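Local coordinates for protein TRAP dicarboxylate transporter-DctP subunit (Marinobacter aquaeolei, PDB 4PFI) that probably captures a small organic solute, perhaps a carboxylate, in the periplasm and hands it to a TRAP-type membrane transporter, at residues Q56-E59 with Q60-L64; A139-P142 with A143-A147; E283-N286 with K287-E291. All blocks are in the same frame, centred on the assembly; numbering follows the deposited sequence.

Contact 1: Q56-E59 with Q60-L64; sequences QFRE and QVEAL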
loop_
_atom_site.group_PDB
_atom_site.type_symbol
_atom_site.label_atom_id
_atom_site.label_comp_id
_atom_site.label_asym_id
_atom_site.label_seq_id
_atom_site.Cartn_x
_atom_site.Cartn_y
_atom_site.Cartn_z
ATOM N N GLN A 56 -3.780 -13.263 11.913
ATOM C CA GLN A 56 -2.768 -13.298 12.946
ATOM C C GLN A 56 -3.103 -12.344 14.093
ATOM O O GLN A 56 -2.832 -12.650 15.260
ATOM C CB GLN A 56 -1.424 -12.906 12.362
ATOM C CG GLN A 56 -0.879 -13.901 11.377
ATOM C CD GLN A 56 -0.265 -15.076 12.092
ATOM O OE1 GLN A 56 -0.853 -16.158 12.139
ATOM N NE2 GLN A 56 0.912 -14.862 12.698
ATOM N N PHE A 57 -3.666 -11.186 13.760
ATOM C CA PHE A 57 -4.054 -10.207 14.772
ATOM C C PHE A 57 -5.174 -10.782 15.640
ATOM O O PHE A 57 -5.184 -10.596 16.856
ATOM C CB PHE A 57 -4.524 -8.910 14.118
ATOM C CG PHE A 57 -5.013 -7.865 15.087
ATOM C CD1 PHE A 57 -4.114 -7.032 15.746
ATOM C CD2 PHE A 57 -6.366 -7.689 15.312
ATOM C CE1 PHE A 57 -4.554 -6.049 16.622
ATOM C CE2 PHE A 57 -6.824 -6.706 16.190
ATOM C CZ PHE A 57 -5.921 -5.886 16.850
ATOM N N ARG A 58 -6.095 -11.505 15.001
ATOM C CA ARG A 58 -7.208 -12.130 15.703
ATOM C C ARG A 58 -6.711 -13.190 16.655
ATOM O O ARG A 58 -7.048 -13.156 17.833
ATOM C CB ARG A 58 -8.215 -12.753 14.718
ATOM C CG ARG A 58 -9.399 -13.479 15.378
ATOM C CD ARG A 58 -10.375 -14.017 14.357
ATOM N NE ARG A 58 -9.672 -14.899 13.434
ATOM C CZ ARG A 58 -10.075 -15.173 12.192
ATOM N NH1 ARG A 58 -11.202 -14.646 11.723
ATOM N NH2 ARG A 58 -9.350 -15.984 11.417
ATOM N N GLU A 59 -5.917 -14.133 16.142
ATOM C CA GLU A 59 -5.452 -15.263 16.951
ATOM C C GLU A 59 -4.685 -14.781 18.169
ATOM O O GLU A 59 -4.860 -15.302 19.263
ATOM C CB GLU A 59 -4.571 -16.203 16.134
ATOM C CG GLU A 59 -5.370 -17.100 15.236
ATOM C CD GLU A 59 -4.531 -17.780 14.162
ATOM O OE1 GLU A 59 -3.478 -17.222 13.770
ATOM O OE2 GLU A 59 -4.929 -18.877 13.697
ATOM N N GLN A 60 -3.854 -13.766 17.961
ATOM C CA GLN A 60 -2.996 -13.218 19.004
ATOM C C GLN A 60 -3.807 -12.488 20.063
ATOM O O GLN A 60 -3.635 -12.721 21.256
ATOM C CB GLN A 60 -1.977 -12.246 18.406
ATOM C CG GLN A 60 -0.928 -11.733 19.400
ATOM C CD GLN A 60 -0.028 -12.839 19.919
ATOM O OE1 GLN A 60 -0.027 -13.942 19.373
ATOM N NE2 GLN A 60 0.752 -12.552 20.971
ATOM N N VAL A 61 -4.669 -11.582 19.634
ATOM C CA VAL A 61 -5.461 -10.814 20.580
ATOM C C VAL A 61 -6.415 -11.692 21.428
ATOM O O VAL A 61 -6.608 -11.432 22.611
ATOM C CB VAL A 61 -6.223 -9.684 19.877
ATOM C CG1 VAL A 61 -7.372 -9.196 20.719
ATOM C CG2 VAL A 61 -5.261 -8.553 19.590
ATOM N N GLU A 62 -6.983 -12.734 20.834
ATOM C CA GLU A 62 -7.898 -13.615 21.548
ATOM C C GLU A 62 -7.139 -14.429 22.606
ATOM O O GLU A 62 -7.613 -14.600 23.735
ATOM C CB GLU A 62 -8.645 -14.517 20.551
ATOM C CG GLU A 62 -9.610 -13.710 19.629
ATOM C CD GLU A 62 -10.504 -14.567 18.728
ATOM O OE1 GLU A 62 -10.194 -15.760 18.500
ATOM O OE2 GLU A 62 -11.522 -14.036 18.227
ATOM N N ALA A 63 -5.940 -14.883 22.257
ATOM C CA ALA A 63 -5.118 -15.650 23.189
ATOM C C ALA A 63 -4.558 -14.796 24.350
ATOM O O ALA A 63 -4.442 -15.284 25.466
ATOM C CB ALA A 63 -3.990 -16.348 22.438
ATOM N N LEU A 64 -4.218 -13.534 24.074
ATOM C CA LEU A 64 -3.722 -12.592 25.088
ATOM C C LEU A 64 -4.816 -12.179 26.061
ATOM O O LEU A 64 -4.567 -11.992 27.257
ATOM C CB LEU A 64 -3.208 -11.304 24.441
ATOM C CG LEU A 64 -1.907 -11.359 23.643
ATOM C CD1 LEU A 64 -1.850 -10.193 22.666
ATOM C CD2 LEU A 64 -0.707 -11.352 24.571
#
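Gln-60 sits one helical turn beyond Gln-56 in helix 49-65, the helix of the beta-alpha-beta unit running from strand 37-41 to strand 70-74. Its backbone N donates to Gln-56 O at 3.1 Å, and its CB rests against the same carbonyl oxygen. Glu-59, the residue before it, repeats the pattern: its O accepts the N-H of Ala-63 and also meets the CB of that alanine at 3.5 Å.

Arg-58 and Glu-62 lie alongside each other and point the same way, yet they do not pair as charges. Arg-58 NE stays 5.2 Å from Glu-62 OE1, and the guanidinium is turned 40° from the carboxylate plane. What touches is the aliphatic part of the arginine, its CG lying 3.6 Å from Glu-62 OE2. That oxygen is already committed to the backbone N of Val-71, so the glutamate ties the helix to strand 70-74.

On the buried side, Phe-57 reaches Leu-267 and Ile-271 of helix 263-296 and meets Phe-40 edge-to-face. Val-61 covers one face of the Phe-57 ring in a CH-pi contact: its CG2 sits 4.0 Å from the ring centroid, 16° off the normal.

Contact 2: A139-P142 with A143-A147; sequences AFEP and AYHNA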
loop_
_atom_site.group_PDB
_atom_site.type_symbol
_atom_site.label_atom_id
_atom_site.label_comp_id
_atom_site.label_asym_id
_atom_site.label_seq_id
_atom_site.Cartn_x
_atom_site.Cartn_y
_atom_site.Cartn_z
ATOM N N ALA A 139 4.931 11.561 13.395
ATOM C CA ALA A 139 4.858 12.634 12.400
ATOM C C ALA A 139 3.547 12.565 11.583
ATOM O O ALA A 139 3.080 13.573 11.044
ATOM C CB ALA A 139 6.093 12.606 11.474
ATOM N N PHE A 140 2.939 11.385 11.531
ATOM C CA PHE A 140 1.740 11.183 10.743
ATOM C C PHE A 140 0.488 11.294 11.564
ATOM O O PHE A 140 -0.566 11.633 11.033
ATOM C CB PHE A 140 1.766 9.796 10.110
ATOM C CG PHE A 140 2.401 9.758 8.769
ATOM C CD1 PHE A 140 1.685 10.131 7.647
ATOM C CD2 PHE A 140 3.698 9.318 8.622
ATOM C CE1 PHE A 140 2.259 10.069 6.389
ATOM C CE2 PHE A 140 4.278 9.248 7.373
ATOM C CZ PHE A 140 3.557 9.624 6.245
ATOM N N GLU A 141 0.600 10.972 12.849
ATOM C CA GLU A 141 -0.556 10.937 13.755
ATOM C C GLU A 141 -1.488 12.149 13.654
ATOM O O GLU A 141 -2.698 11.987 13.597
ATOM C CB GLU A 141 -0.104 10.768 15.211
ATOM C CG GLU A 141 0.147 9.330 15.628
ATOM C CD GLU A 141 0.561 9.195 17.097
ATOM O OE1 GLU A 141 -0.033 9.881 17.972
ATOM O OE2 GLU A 141 1.494 8.406 17.374
ATOM N N PRO A 142 -0.931 13.367 13.663
ATOM C CA PRO A 142 -1.752 14.584 13.589
ATOM C C PRO A 142 -2.552 14.667 12.286
ATOM O O PRO A 142 -3.719 15.057 12.323
ATOM C CB PRO A 142 -0.715 15.710 13.662
ATOM C CG PRO A 142 0.480 15.096 14.301
ATOM C CD PRO A 142 0.498 13.686 13.811
ATOM N N ALA A 143 -1.943 14.295 11.156
ATOM C CA ALA A 143 -2.634 14.356 9.870
ATOM C C ALA A 143 -3.847 13.429 9.884
ATOM O O ALA A 143 -4.901 13.750 9.329
ATOM C CB ALA A 143 -1.691 13.998 8.738
ATOM N N TYR A 144 -3.695 12.285 10.542
ATOM C CA TYR A 144 -4.775 11.315 10.661
ATOM C C TYR A 144 -5.874 11.790 11.604
ATOM O O TYR A 144 -7.065 11.594 11.331
ATOM C CB TYR A 144 -4.233 9.978 11.165
ATOM C CG TYR A 144 -3.692 9.086 10.069
ATOM C CD1 TYR A 144 -2.397 9.238 9.614
ATOM C CD2 TYR A 144 -4.475 8.092 9.500
ATOM C CE1 TYR A 144 -1.898 8.447 8.639
ATOM C CE2 TYR A 144 -3.976 7.282 8.514
ATOM C CZ TYR A 144 -2.683 7.470 8.090
ATOM O OH TYR A 144 -2.124 6.696 7.122
ATOM N N HIS A 145 -5.459 12.386 12.727
ATOM C CA HIS A 145 -6.383 12.932 13.719
ATOM C C HIS A 145 -7.224 13.979 13.034
ATOM O O HIS A 145 -8.435 14.016 13.197
ATOM C CB HIS A 145 -5.637 13.552 14.900
ATOM C CG HIS A 145 -5.126 12.554 15.897
ATOM N ND1 HIS A 145 -5.930 11.589 16.469
ATOM C CD2 HIS A 145 -3.898 12.392 16.449
ATOM C CE1 HIS A 145 -5.217 10.869 17.317
ATOM N NE2 HIS A 145 -3.980 11.332 17.322
ATOM N N ASN A 146 -6.569 14.806 12.229
ATOM C CA ASN A 146 -7.245 15.831 11.440
ATOM C C ASN A 146 -8.371 15.261 10.567
ATOM O O ASN A 146 -9.274 15.987 10.168
ATOM C CB ASN A 146 -6.221 16.569 10.572
ATOM C CG ASN A 146 -6.788 17.808 9.917
ATOM O OD1 ASN A 146 -7.200 17.770 8.754
ATOM N ND2 ASN A 146 -6.796 18.925 10.649
ATOM N N ALA A 147 -8.311 13.964 10.271
ATOM C CA ALA A 147 -9.367 13.278 9.512
ATOM C C ALA A 147 -10.249 12.437 10.439
ATOM O O ALA A 147 -11.096 11.669 9.976
ATOM C CB ALA A 147 -8.756 12.393 8.403
#
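Glu-141 O receives the backbone N-H of His-145 at 2.9 Å, with the donor in the carbonyl plane. The imidazole crowds the same oxygen, His-145 CD2 coming to 3.1 Å from Glu-141 O, because CG is anti to the carbonyl carbon (chi1 -79°) and the ring is therefore set beside its own backbone N. The acidic end of Glu-141 stays apart, its OE1 4.3 Å from His-145 NE2. At the other ring nitrogen, ND1 is hydrogen-bonded to Glu-253 OE2, which helps to hold the imidazole's rotation.

Pro-142 O accepts Asn-146 N, also at 2.9 Å, and the CB of Asn-146 leans on that oxygen. Phe-140 O is the acceptor for Tyr-144 N, and it also meets the edge of the tyrosine ring, Tyr-144 CD1 lying 3.3 Å from Phe-140 O near the ring plane. The two aromatic side chains cross obliquely without stacking; the Phe-140 CD1 to Tyr-144 CE1 distance is 4.1 Å. Both rings are buried against Leu-151 and Phe-154 of strand 149-164, and Phe-140 reaches Leu-334 of helix 318-339 as well.

Having no N-H to return to the preceding turn, Pro-142 marks a kink. The whole is a proline-kinked alpha-helix, its aromatic side packed on a strand of the mixed sheet.

Contact 3: E283-N286 with K287-E291; sequences EDLN and KERLE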
loop_
_atom_site.group_PDB
_atom_site.type_symbol
_atom_site.label_atom_id
_atom_site.label_comp_id
_atom_site.label_asym_id
_atom_site.label_seq_id
_atom_site.Cartn_x
_atom_site.Cartn_y
_atom_site.Cartn_z
ATOM N N GLU A 283 6.442 -11.130 1.555
ATOM C CA GLU A 283 7.509 -11.660 0.687
ATOM C C GLU A 283 7.103 -13.037 0.148
ATOM O O GLU A 283 7.215 -13.308 -1.049
ATOM C CB GLU A 283 8.845 -11.780 1.446
ATOM C CG GLU A 283 10.018 -12.252 0.564
ATOM C CD GLU A 283 11.342 -12.347 1.309
ATOM O OE1 GLU A 283 11.353 -12.148 2.539
ATOM O OE2 GLU A 283 12.383 -12.625 0.666
ATOM N N ASP A 284 6.623 -13.891 1.057
ATOM C CA ASP A 284 6.183 -15.246 0.738
ATOM C C ASP A 284 4.925 -15.271 -0.154
ATOM O O ASP A 284 4.885 -15.997 -1.150
ATOM C CB ASP A 284 5.888 -16.011 2.032
ATOM C CG ASP A 284 7.163 -16.513 2.748
ATOM O OD1 ASP A 284 8.259 -16.567 2.127
ATOM O OD2 ASP A 284 7.060 -16.885 3.941
ATOM N N LEU A 285 3.897 -14.487 0.191
ATOM C CA LEU A 285 2.671 -14.509 -0.607
ATOM C C LEU A 285 2.971 -14.035 -2.038
ATOM O O LEU A 285 2.512 -14.618 -3.015
ATOM C CB LEU A 285 1.575 -13.638 -0.008
ATOM C CG LEU A 285 0.270 -13.578 -0.834
ATOM C CD1 LEU A 285 -0.403 -14.951 -0.974
ATOM C CD2 LEU A 285 -0.694 -12.584 -0.217
ATOM N N ASN A 286 3.754 -12.974 -2.148
ATOM C CA ASN A 286 4.090 -12.440 -3.446
ATOM C C ASN A 286 4.925 -13.439 -4.265
ATOM O O ASN A 286 4.731 -13.556 -5.473
ATOM C CB ASN A 286 4.767 -11.080 -3.315
ATOM C CG ASN A 286 3.775 -9.981 -2.995
ATOM O OD1 ASN A 286 2.747 -9.871 -3.661
ATOM N ND2 ASN A 286 4.042 -9.185 -1.939
ATOM N N LYS A 287 5.810 -14.187 -3.606
ATOM C CA LYS A 287 6.634 -15.156 -4.323
ATOM C C LYS A 287 5.775 -16.306 -4.854
ATOM O O LYS A 287 5.962 -16.777 -5.969
ATOM C CB LYS A 287 7.747 -15.683 -3.417
ATOM C CG LYS A 287 8.559 -16.803 -4.020
ATOM C CD LYS A 287 9.519 -17.427 -2.992
ATOM C CE LYS A 287 10.696 -16.500 -2.648
ATOM N NZ LYS A 287 11.633 -17.113 -1.643
ATOM N N GLU A 288 4.812 -16.729 -4.055
ATOM C CA GLU A 288 3.890 -17.803 -4.408
ATOM C C GLU A 288 3.050 -17.363 -5.614
ATOM O O GLU A 288 2.838 -18.104 -6.576
ATOM C CB GLU A 288 2.964 -18.010 -3.217
ATOM C CG GLU A 288 2.441 -19.395 -2.970
ATOM C CD GLU A 288 1.555 -19.449 -1.700
ATOM O OE1 GLU A 288 0.367 -19.837 -1.825
ATOM O OE2 GLU A 288 2.031 -19.088 -0.583
ATOM N N ARG A 289 2.561 -16.136 -5.549
ATOM C CA ARG A 289 1.678 -15.655 -6.583
ATOM C C ARG A 289 2.457 -15.456 -7.872
ATOM O O ARG A 289 1.942 -15.710 -8.962
ATOM C CB ARG A 289 1.028 -14.381 -6.141
ATOM C CG ARG A 289 0.045 -14.630 -5.020
ATOM C CD ARG A 289 -1.108 -15.442 -5.507
ATOM N NE ARG A 289 -2.335 -14.930 -4.923
ATOM C CZ ARG A 289 -2.961 -15.475 -3.902
ATOM N NH1 ARG A 289 -2.494 -16.578 -3.345
ATOM N NH2 ARG A 289 -4.069 -14.925 -3.440
ATOM N N LEU A 290 3.724 -15.058 -7.757
ATOM C CA LEU A 290 4.554 -14.952 -8.947
ATOM C C LEU A 290 4.713 -16.321 -9.642
ATOM O O LEU A 290 4.617 -16.402 -10.863
ATOM C CB LEU A 290 5.905 -14.321 -8.630
ATOM C CG LEU A 290 6.839 -14.140 -9.836
ATOM C CD1 LEU A 290 6.186 -13.438 -11.040
ATOM C CD2 LEU A 290 8.046 -13.336 -9.352
ATOM N N GLU A 291 4.920 -17.400 -8.885
ATOM C CA GLU A 291 5.001 -18.736 -9.504
ATOM C C GLU A 291 3.669 -19.093 -10.188
ATOM O O GLU A 291 3.650 -19.643 -11.287
ATOM C CB GLU A 291 5.367 -19.807 -8.466
#
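Leu-285 and Arg-289 meet one turn apart on helix 263-296, a helix of more than thirty residues of the kind that spans both lobes in TRAP solute-binding proteins. The contact between their side chains is one of van der Waals packing. The methyl CD1 of Leu-285 lies over one face of the guanidinium, offset toward its rim and 3.6 Å from Arg-289 NH1. In the arginine, CG starts beside the backbone N (chi1 -69°), within 3.2 Å of Leu-285 O; bends at chi2 (-66°) and chi3 then carry the charged end back across the leucine.

Backbone bonds run through the segment in the i to i+4 pattern. Arg-289 N donates to Leu-285 O, and Leu-290 N to Asn-286 O at 2.9 Å. Lys-287 N reaches Glu-283 O at a more bent 144°, while the CB of Lys-287 packs 3.4 Å from Glu-283 O.

Charges are looser. Lys-287 NZ is 5.1 Å from Glu-283 OE2 and as far from Asp-284 OD1, on an exposed side where a mild attraction is likely but no salt bridge forms. Arg-289 has long, weak ion pairs with Glu-226 and Glu-227. Putting an alanine here would probably uncover the Leu-285 methyl and leave those two glutamates without their distant positive partner.

The side-chain amide of Asn-286 is gripped from outside the segments. Its ND2 donates to Gln-282 OE1 on the preceding turn and to Glu-157 O of strand 149-164, while OD1 accepts the backbone N of Phe-223, at the start of helix 222-228.

Contacts 1, 2 and 3 follow one another along the chain, each within a single helix: 49-65, 134-145 and 263-296. None touches another; the centres of contacts 1 and 2 are about 27 Å apart, those of 1 and 3 about 25 Å. Contacts 2 and 3 lie farthest apart, about 33 Å between centres, on opposite sides of the chain's centre. Shared elements still connect them. Helix 263-296 carries contact 3 and, nearer its start, packs against Phe-57 of contact 1, while strand 149-164 backs contact 2 and supplies a carbonyl to contact 3. Such long elements join widely separated regions of this protein, captured here in the ligand-free open state.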